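Local coordinates for protein BamaA.19900.a (Balamuthia mandrillaris, PDB 6VZZ) that probably catalyses the ATP-dependent phosphorylation of glucose to glucose 6-phosphate, as a glucokinase of the actin-like ATPase clan that binds beta-D-glucopyranose, at residues A235-L240 with H312-M317; L241-E246 with V273-N278; K247-E252 with Y257-S262. All coordinates share one frame; numbering follows the deposited sequence.

Interaction 1 of 3, residues A235-L240 with H312-M317; sequences AEETRL and HFKFLM
E237 reaches from helix 234-249 to K314 and F315 of helix 303-327, joining two helices of the larger lobe of this actin-like ATPase fold. The short segments run at 95° to each other and their axes come no nearer than 13.4 Å, too far for backbones to mesh, so side chains alone bridge the gap, chiefly E237, K314 and F315. The ionic part is a salt bridge, E237 OE1 to K314 NZ at 3.1 Å, in which the two chains approach head-on. K314 leaves its helix with chi1 at 180° and then kinks in mid-chain, which carries its ammonium group to the carboxylate. E237 OE1 also meets R318 in a salt bridge, so two cations share this buried carboxylate and would be expected to favour its charged form. R318 in addition makes a cation-pi contact with the F315 ring. The apolar part is thinner: L240 CD2 lies 4.4 Å from F315 CE1, and L240 continues onto T269 and W272 of helix 263-276. Separately, the polar end of E237 rests obliquely against the same ring, its carboxylate turned 48° from the ring plane and OE2 ending 3.9 Å from F315 CZ.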
loop_
_atom_site.group_PDB
_atom_site.type_symbol
_atom_site.label_atom_id
_atom_site.label_comp_id
_atom_site.label_asym_id
_atom_site.label_seq_id
_atom_site.Cartn_x
_atom_site.Cartn_y
_atom_site.Cartn_z
ATOM N N ALA A 235 24.945 -4.341 -12.280
ATOM C CA ALA A 235 26.206 -4.136 -11.576
ATOM C C ALA A 235 26.322 -2.712 -11.047
ATOM O O ALA A 235 26.777 -2.500 -9.915
ATOM C CB ALA A 235 27.380 -4.459 -12.495
ATOM N N GLU A 236 25.922 -1.722 -11.849
ATOM C CA GLU A 236 26.102 -0.337 -11.435
ATOM C C GLU A 236 25.062 0.085 -10.406
ATOM O O GLU A 236 25.368 0.906 -9.531
ATOM C CB GLU A 236 26.075 0.604 -12.649
ATOM C CG GLU A 236 24.696 0.889 -13.234
ATOM C CD GLU A 236 24.654 2.167 -14.083
ATOM O OE1 GLU A 236 25.736 2.727 -14.405
ATOM O OE2 GLU A 236 23.527 2.608 -14.421
ATOM N N GLU A 237 23.842 -0.461 -10.477
ATOM C CA GLU A 237 22.854 -0.168 -9.442
ATOM C C GLU A 237 23.308 -0.714 -8.101
ATOM O O GLU A 237 23.129 -0.068 -7.063
ATOM C CB GLU A 237 21.491 -0.751 -9.811
ATOM C CG GLU A 237 20.693 0.081 -10.788
ATOM C CD GLU A 237 19.235 -0.331 -10.824
ATOM O OE1 GLU A 237 18.524 0.057 -11.778
ATOM O OE2 GLU A 237 18.800 -1.046 -9.893
ATOM N N THR A 238 23.904 -1.906 -8.106
ATOM C CA THR A 238 24.438 -2.476 -6.874
ATOM C C THR A 238 25.502 -1.571 -6.264
ATOM O O THR A 238 25.533 -1.380 -5.043
ATOM C CB THR A 238 25.003 -3.870 -7.148
ATOM O OG1 THR A 238 23.979 -4.678 -7.747
ATOM C CG2 THR A 238 25.460 -4.516 -5.860
ATOM N N ARG A 239 26.373 -0.991 -7.097
ATOM C CA ARG A 239 27.372 -0.066 -6.569
ATOM C C ARG A 239 26.712 1.180 -5.989
ATOM O O ARG A 239 27.089 1.639 -4.904
ATOM C CB ARG A 239 28.381 0.305 -7.656
ATOM C CG ARG A 239 29.253 -0.861 -8.143
ATOM C CD ARG A 239 30.517 -0.385 -8.860
ATOM N NE ARG A 239 30.232 0.535 -9.960
ATOM C CZ ARG A 239 29.914 0.159 -11.201
ATOM N NH1 ARG A 239 29.838 -1.131 -11.520
ATOM N NH2 ARG A 239 29.670 1.074 -12.131
ATOM N N LEU A 240 25.708 1.726 -6.683
ATOM C CA LEU A 240 25.038 2.928 -6.195
ATOM C C LEU A 240 24.326 2.668 -4.874
ATOM O O LEU A 240 24.415 3.478 -3.944
ATOM C CB LEU A 240 24.049 3.443 -7.243
ATOM C CG LEU A 240 23.016 4.458 -6.744
ATOM C CD1 LEU A 240 23.679 5.756 -6.279
ATOM C CD2 LEU A 240 21.997 4.731 -7.821
ATOM N N HIS A 312 17.680 8.817 -10.615
ATOM C CA HIS A 312 16.683 9.440 -9.751
ATOM C C HIS A 312 15.278 9.076 -10.214
ATOM O O HIS A 312 14.488 8.495 -9.462
ATOM C CB HIS A 312 16.911 10.955 -9.761
ATOM C CG HIS A 312 15.909 11.742 -8.983
ATOM N ND1 HIS A 312 15.836 11.706 -7.607
ATOM C CD2 HIS A 312 14.968 12.626 -9.387
ATOM C CE1 HIS A 312 14.878 12.519 -7.200
ATOM N NE2 HIS A 312 14.333 13.088 -8.261
ATOM N N PHE A 313 14.974 9.351 -11.484
ATOM C CA PHE A 313 13.637 9.078 -11.991
ATOM C C PHE A 313 13.407 7.597 -12.212
ATOM O O PHE A 313 12.259 7.135 -12.143
ATOM C CB PHE A 313 13.389 9.859 -13.272
ATOM C CG PHE A 313 12.706 11.157 -13.033
ATOM C CD1 PHE A 313 11.393 11.180 -12.592
ATOM C CD2 PHE A 313 13.370 12.351 -13.207
ATOM C CE1 PHE A 313 10.750 12.371 -12.349
ATOM C CE2 PHE A 313 12.727 13.549 -12.962
ATOM C CZ PHE A 313 11.415 13.558 -12.531
ATOM N N LYS A 314 14.470 6.835 -12.471
ATOM C CA LYS A 314 14.313 5.390 -12.577
ATOM C C LYS A 314 13.739 4.813 -11.290
ATOM O O LYS A 314 12.803 4.006 -11.318
ATOM C CB LYS A 314 15.650 4.736 -12.920
ATOM C CG LYS A 314 15.558 3.229 -13.038
ATOM C CD LYS A 314 16.516 2.679 -14.083
ATOM C CE LYS A 314 17.922 2.535 -13.538
ATOM N NZ LYS A 314 18.786 1.700 -14.444
ATOM N N PHE A 315 14.263 5.242 -10.142
ATOM C CA PHE A 315 13.762 4.690 -8.890
ATOM C C PHE A 315 12.390 5.241 -8.543
ATOM O O PHE A 315 11.607 4.555 -7.878
ATOM C CB PHE A 315 14.754 4.932 -7.759
ATOM C CG PHE A 315 15.840 3.904 -7.702
ATOM C CD1 PHE A 315 16.956 4.011 -8.524
ATOM C CD2 PHE A 315 15.732 2.811 -6.857
ATOM C CE1 PHE A 315 17.955 3.048 -8.492
ATOM C CE2 PHE A 315 16.719 1.851 -6.816
ATOM C CZ PHE A 315 17.839 1.966 -7.634
ATOM N N LEU A 316 12.069 6.457 -8.988
ATOM C CA LEU A 316 10.686 6.913 -8.870
ATOM C C LEU A 316 9.753 6.006 -9.665
ATOM O O LEU A 316 8.685 5.621 -9.178
ATOM C CB LEU A 316 10.554 8.362 -9.339
ATOM C CG LEU A 316 9.100 8.843 -9.436
ATOM C CD1 LEU A 316 8.488 8.987 -8.057
ATOM C CD2 LEU A 316 9.004 10.139 -10.203
ATOM N N MET A 317 10.152 5.629 -10.883
ATOM C CA MET A 317 9.330 4.713 -11.663
ATOM C C MET A 317 9.244 3.332 -11.017
ATOM O O MET A 317 8.229 2.647 -11.169
ATOM C CB MET A 317 9.869 4.596 -13.089
ATOM C CG MET A 317 9.702 5.844 -13.939
ATOM S SD MET A 317 7.973 6.269 -14.238
ATOM C CE MET A 317 7.807 7.776 -13.298
#

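Interaction 2 of 3, residues L241-E246 with V273-N278; sequences LEYISE and VLDEAN. With CA (calcium ion), chain D.
Y243 and D275 meet through a single hydrogen bond, Y243 OH to D275 OD2 at 3.0 Å, between helix 234-249 and the last turn of helix 263-276. Their CA atoms are 10.1 Å apart, so the conformations of the two side chains must span the gap. A chi1 of 176° sets the Y243 ring opposite its own backbone N and points the phenol at D275, whose side chain lies nearly perpendicular to it. The acceptor lies at the ring edge, with OD2 3.4 Å from Y243 CE2, while the phenol oxygen comes from above the carboxylate, 54° out of its plane. The aspartate's stronger partner is R285, which forms a salt bridge with OD1; the two oxygens are thus divided between a cation and a phenol. W272 meets the Y243 ring edge-to-face. Beyond D275, a Schellman motif at N278 ends the second helix. Farther along the first, E246 folds back at chi2 (55°) and holds the calcium ion through both oxygens, OE1 at 2.5 Å and OE2 at 2.8 Å; N250 is the other residue of this site in the chain. The arrangement is a phenol-aspartate bond between two surface helices, beside the E246/N250 calcium site.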
loop_
_atom_site.group_PDB
_atom_site.type_symbol
_atom_site.label_atom_id
_atom_site.label_comp_id
_atom_site.label_asym_id
_atom_site.label_seq_id
_atom_site.Cartn_x
_atom_site.Cartn_y
_atom_site.Cartn_z
ATOM N N LEU A 241 23.607 1.547 -4.779
ATOM C CA LEU A 241 22.917 1.209 -3.540
ATOM C C LEU A 241 23.903 0.993 -2.394
ATOM O O LEU A 241 23.642 1.401 -1.257
ATOM C CB LEU A 241 22.057 -0.030 -3.759
ATOM C CG LEU A 241 20.928 0.109 -4.781
ATOM C CD1 LEU A 241 20.225 -1.223 -5.005
ATOM C CD2 LEU A 241 19.929 1.179 -4.349
ATOM N N GLU A 242 25.049 0.364 -2.673
ATOM C CA GLU A 242 26.041 0.147 -1.626
ATOM C C GLU A 242 26.717 1.450 -1.221
ATOM O O GLU A 242 27.065 1.632 -0.048
ATOM C CB GLU A 242 27.079 -0.875 -2.086
ATOM C CG GLU A 242 26.550 -2.292 -2.158
ATOM C CD GLU A 242 27.553 -3.290 -2.735
ATOM O OE1 GLU A 242 27.148 -4.442 -3.007
ATOM O OE2 GLU A 242 28.743 -2.936 -2.907
ATOM N N TYR A 243 26.909 2.363 -2.172
ATOM C CA TYR A 243 27.495 3.662 -1.859
ATOM C C TYR A 243 26.577 4.459 -0.940
ATOM O O TYR A 243 27.004 4.952 0.112
ATOM C CB TYR A 243 27.768 4.405 -3.167
ATOM C CG TYR A 243 28.300 5.820 -3.078
ATOM C CD1 TYR A 243 27.433 6.911 -2.954
ATOM C CD2 TYR A 243 29.659 6.076 -3.194
ATOM C CE1 TYR A 243 27.914 8.205 -2.908
ATOM C CE2 TYR A 243 30.149 7.363 -3.150
ATOM C CZ TYR A 243 29.281 8.423 -3.007
ATOM O OH TYR A 243 29.787 9.704 -2.967
ATOM N N ILE A 244 25.297 4.573 -1.312
ATOM C CA ILE A 244 24.353 5.310 -0.480
ATOM C C ILE A 244 24.155 4.607 0.855
ATOM O O ILE A 244 24.120 5.252 1.910
ATOM C CB ILE A 244 23.020 5.501 -1.222
ATOM C CG1 ILE A 244 23.249 6.320 -2.490
ATOM C CG2 ILE A 244 21.996 6.170 -0.319
ATOM C CD1 ILE A 244 22.000 6.645 -3.220
ATOM N N SER A 245 24.029 3.279 0.836
ATOM C CA SER A 245 23.874 2.547 2.085
ATOM C C SER A 245 25.070 2.764 2.989
ATOM O O SER A 245 24.927 2.840 4.213
ATOM C CB SER A 245 23.684 1.063 1.811
ATOM O OG SER A 245 23.568 0.358 3.029
ATOM N N GLU A 246 26.258 2.881 2.401
ATOM C CA GLU A 246 27.445 3.185 3.192
ATOM C C GLU A 246 27.343 4.565 3.829
ATOM O O GLU A 246 27.484 4.708 5.049
ATOM C CB GLU A 246 28.694 3.081 2.315
ATOM C CG GLU A 246 29.945 3.678 2.903
ATOM C CD GLU A 246 30.278 3.116 4.268
ATOM O OE1 GLU A 246 30.638 3.915 5.176
ATOM O OE2 GLU A 246 30.189 1.873 4.427
ATOM N N VAL A 273 28.020 9.355 -9.141
ATOM C CA VAL A 273 28.399 9.435 -10.550
ATOM C C VAL A 273 29.762 10.097 -10.696
ATOM O O VAL A 273 30.616 9.634 -11.462
ATOM C CB VAL A 273 27.318 10.183 -11.355
ATOM C CG1 VAL A 273 27.845 10.576 -12.729
ATOM C CG2 VAL A 273 26.071 9.333 -11.484
ATOM N N LEU A 274 30.000 11.172 -9.940
ATOM C CA LEU A 274 31.273 11.880 -10.044
ATOM C C LEU A 274 32.428 11.074 -9.457
ATOM O O LEU A 274 33.551 11.157 -9.964
ATOM C CB LEU A 274 31.170 13.246 -9.364
ATOM C CG LEU A 274 30.141 14.208 -9.968
ATOM C CD1 LEU A 274 30.156 15.547 -9.258
ATOM C CD2 LEU A 274 30.364 14.399 -11.464
ATOM N N ASP A 275 32.185 10.292 -8.401
ATOM C CA ASP A 275 33.266 9.508 -7.805
ATOM C C ASP A 275 33.717 8.393 -8.733
ATOM O O ASP A 275 34.919 8.114 -8.844
ATOM C CB ASP A 275 32.831 8.920 -6.462
ATOM C CG ASP A 275 32.786 9.955 -5.356
ATOM O OD1 ASP A 275 33.038 11.144 -5.639
ATOM O OD2 ASP A 275 32.497 9.577 -4.201
ATOM N N GLU A 276 32.768 7.734 -9.400
ATOM C CA GLU A 276 33.121 6.656 -10.311
ATOM C C GLU A 276 33.843 7.161 -11.553
ATOM O O GLU A 276 34.531 6.382 -12.220
ATOM C CB GLU A 276 31.862 5.878 -10.691
ATOM C CG GLU A 276 31.179 5.256 -9.488
ATOM C CD GLU A 276 30.678 3.856 -9.764
ATOM O OE1 GLU A 276 30.433 3.539 -10.949
ATOM O OE2 GLU A 276 30.539 3.069 -8.798
ATOM N N ALA A 277 33.717 8.447 -11.863
ATOM C CA ALA A 277 34.405 9.054 -12.990
ATOM C C ALA A 277 35.634 9.848 -12.569
ATOM O O ALA A 277 36.307 10.418 -13.431
ATOM C CB ALA A 277 33.442 9.957 -13.769
ATOM N N ASN A 278 35.939 9.892 -11.269
ATOM C CA ASN A 278 37.091 10.632 -10.746
ATOM C C ASN A 278 37.076 12.086 -11.207
ATOM O O ASN A 278 38.102 12.649 -11.598
ATOM C CB ASN A 278 38.404 9.953 -11.129
ATOM C CG ASN A 278 38.945 9.079 -10.020
ATOM O OD1 ASN A 278 39.883 9.458 -9.310
ATOM N ND2 ASN A 278 38.344 7.902 -9.853
HETATM CA CA CA D . 31.679 2.282 6.725
#

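Interaction 3 of 3, residues K247-E252 with Y257-S262; sequences KLYNKE and YEDIVS. With BGC (beta-D-glucopyranose), chain B.
Y249 and L248, at the end of helix 234-249, both come against D259 of the following loop. The polar contact is a hydrogen bond from Y249 OH to D259 OD2, 2.6 Å long. The acceptor sits in the plane of the tyrosine ring at its edge, and the phenol meets the carboxylate on its syn side, only 15° out of plane, although ring and carboxylate planes are turned 50° apart. The same OD2 accepts from the backbone N of E256, so two donors hold this buried oxygen. A van der Waals contact accompanies the bond: the L248 methyl CD1 rests beside the D259 carboxylate, the two side chains lying antiparallel alongside each other. L248 CB also sits 3.7 Å above the centre of the Y249 ring, so L248 covers one face of it. Within the loop, S262 OG donates to E258 O at 2.8 Å, and S262 occupies the N-cap position of helix 263-276. E258, next to D259, reaches the sugar instead: with chi1 at -174° and an extended chain, its OE1 comes within 2.6 Å of glucose O1, which donates the bond. E258 OE1 also accepts from the backbone N of L195, while OE2 takes a salt bridge from R264 and a hydrogen bond from N116. The loop thus joins a helix end, through D259, to the glucose-binding site of the glucokinase, through E258.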
loop_
_atom_site.group_PDB
_atom_site.type_symbol
_atom_site.label_atom_id
_atom_site.label_comp_id
_atom_site.label_asym_id
_atom_site.label_seq_id
_atom_site.Cartn_x
_atom_site.Cartn_y
_atom_site.Cartn_z
ATOM N N LYS A 247 27.070 5.594 3.024
ATOM C CA LYS A 247 27.153 6.957 3.536
ATOM C C LYS A 247 26.043 7.264 4.540
ATOM O O LYS A 247 26.266 8.030 5.483
ATOM C CB LYS A 247 27.134 7.953 2.376
ATOM N N LEU A 248 24.860 6.669 4.380
ATOM C CA LEU A 248 23.740 6.966 5.272
ATOM C C LEU A 248 23.637 6.006 6.454
ATOM O O LEU A 248 23.241 6.417 7.549
ATOM C CB LEU A 248 22.423 6.937 4.495
ATOM C CG LEU A 248 22.253 7.954 3.364
ATOM C CD1 LEU A 248 20.870 7.816 2.741
ATOM C CD2 LEU A 248 22.497 9.382 3.851
ATOM N N TYR A 249 23.972 4.729 6.256
ATOM C CA TYR A 249 23.676 3.685 7.229
ATOM C C TYR A 249 24.875 2.807 7.550
ATOM O O TYR A 249 24.725 1.836 8.303
ATOM C CB TYR A 249 22.519 2.796 6.724
ATOM C CG TYR A 249 21.307 3.582 6.273
ATOM C CD1 TYR A 249 20.595 4.376 7.178
ATOM C CD2 TYR A 249 20.869 3.539 4.953
ATOM C CE1 TYR A 249 19.494 5.099 6.789
ATOM C CE2 TYR A 249 19.754 4.268 4.551
ATOM C CZ TYR A 249 19.078 5.046 5.484
ATOM O OH TYR A 249 17.985 5.784 5.114
ATOM N N ASN A 250 26.053 3.113 7.001
ATOM C CA ASN A 250 27.256 2.311 7.221
ATOM C C ASN A 250 27.035 0.880 6.740
ATOM O O ASN A 250 27.506 -0.081 7.349
ATOM C CB ASN A 250 27.674 2.349 8.692
ATOM C CG ASN A 250 29.165 2.394 8.871
ATOM O OD1 ASN A 250 29.762 1.462 9.395
ATOM N ND2 ASN A 250 29.782 3.485 8.434
ATOM N N LYS A 251 26.270 0.746 5.654
ATOM C CA LYS A 251 25.928 -0.511 4.989
ATOM C C LYS A 251 25.022 -1.413 5.825
ATOM O O LYS A 251 24.748 -2.553 5.416
ATOM C CB LYS A 251 27.181 -1.288 4.563
ATOM C CG LYS A 251 27.953 -0.616 3.431
ATOM C CD LYS A 251 28.995 -1.540 2.796
ATOM C CE LYS A 251 29.833 -0.799 1.755
ATOM N NZ LYS A 251 30.423 -1.701 0.702
ATOM N N GLU A 252 24.516 -0.935 6.965
ATOM C CA GLU A 252 23.747 -1.812 7.837
ATOM C C GLU A 252 22.304 -2.009 7.367
ATOM O O GLU A 252 21.695 -3.025 7.711
ATOM C CB GLU A 252 23.785 -1.279 9.270
ATOM N N TYR A 257 13.594 4.303 -0.716
ATOM C CA TYR A 257 13.411 4.964 -2.004
ATOM C C TYR A 257 13.704 6.456 -1.891
ATOM O O TYR A 257 14.297 7.048 -2.804
ATOM C CB TYR A 257 11.997 4.728 -2.538
ATOM C CG TYR A 257 11.834 3.428 -3.302
ATOM C CD1 TYR A 257 12.323 3.292 -4.597
ATOM C CD2 TYR A 257 11.186 2.334 -2.733
ATOM C CE1 TYR A 257 12.174 2.106 -5.298
ATOM C CE2 TYR A 257 11.037 1.154 -3.426
ATOM C CZ TYR A 257 11.535 1.040 -4.708
ATOM O OH TYR A 257 11.385 -0.143 -5.408
ATOM N N GLU A 258 13.335 7.071 -0.755
ATOM C CA GLU A 258 13.598 8.492 -0.539
ATOM C C GLU A 258 15.093 8.800 -0.479
ATOM O O GLU A 258 15.492 9.948 -0.710
ATOM C CB GLU A 258 12.912 8.971 0.744
ATOM C CG GLU A 258 13.003 10.480 0.964
ATOM C CD GLU A 258 12.223 10.965 2.180
ATOM O OE1 GLU A 258 10.979 10.884 2.163
ATOM O OE2 GLU A 258 12.856 11.428 3.158
ATOM N N ASP A 259 15.936 7.807 -0.198
ATOM C CA ASP A 259 17.365 8.081 -0.185
ATOM C C ASP A 259 17.913 8.332 -1.581
ATOM O O ASP A 259 19.046 8.818 -1.713
ATOM C CB ASP A 259 18.113 6.937 0.502
ATOM C CG ASP A 259 17.793 6.851 1.994
ATOM O OD1 ASP A 259 17.491 7.908 2.598
ATOM O OD2 ASP A 259 17.848 5.738 2.565
ATOM N N ILE A 260 17.131 8.040 -2.621
ATOM C CA ILE A 260 17.473 8.400 -3.985
ATOM C C ILE A 260 16.471 9.390 -4.571
ATOM O O ILE A 260 16.863 10.380 -5.208
ATOM C CB ILE A 260 17.577 7.140 -4.868
ATOM C CG1 ILE A 260 18.816 6.329 -4.490
ATOM C CG2 ILE A 260 17.569 7.489 -6.348
ATOM C CD1 ILE A 260 18.939 5.027 -5.264
ATOM N N VAL A 261 15.184 9.163 -4.323
ATOM C CA VAL A 261 14.121 9.917 -4.968
ATOM C C VAL A 261 13.771 11.097 -4.073
ATOM O O VAL A 261 12.735 11.101 -3.401
ATOM C CB VAL A 261 12.897 9.024 -5.249
ATOM C CG1 VAL A 261 11.881 9.755 -6.113
ATOM C CG2 VAL A 261 13.337 7.725 -5.897
ATOM N N SER A 262 14.641 12.103 -4.068
ATOM C CA SER A 262 14.472 13.316 -3.276
ATOM C C SER A 262 15.552 14.290 -3.711
ATOM O O SER A 262 16.439 13.947 -4.495
ATOM C CB SER A 262 14.564 13.043 -1.775
ATOM O OG SER A 262 15.872 12.627 -1.444
HETATM C C2 BGC B . 7.541 12.134 4.935
HETATM C C3 BGC B . 6.116 12.142 4.406
HETATM C C4 BGC B . 5.926 13.299 3.433
HETATM C C5 BGC B . 6.991 13.224 2.345
HETATM C C6 BGC B . 6.926 14.352 1.343
HETATM C C1 BGC B . 8.504 12.101 3.759
HETATM O O1 BGC B . 9.815 12.007 4.184
HETATM O O2 BGC B . 7.745 11.007 5.779
HETATM O O3 BGC B . 5.187 12.226 5.478
HETATM O O4 BGC B . 4.649 13.215 2.820
HETATM O O5 BGC B . 8.288 13.258 2.956
HETATM O O6 BGC B . 6.819 15.609 1.979
#

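All three interactions draw on successive parts of helix 234-249 and, in interaction 3, the turn after it; both later ones are nested within the chain loop closed by interaction 1. Interaction 1 is buried and mixes a charge pair with an aromatic contact; interaction 2 is a surface contact of one phenol and one carboxylate; interaction 3 is partly buried and lies nearest the sugar. Phenol-to-aspartate bonds occur out of the carboxylate plane in interaction 2 but close to it in interaction 3. The contacts also touch: R239 bridges to E276, H312 ND1 probably bonds to I260 O, and I244 packs on I260. All three come within reach of the second subunit, interaction 1 through T238 alone.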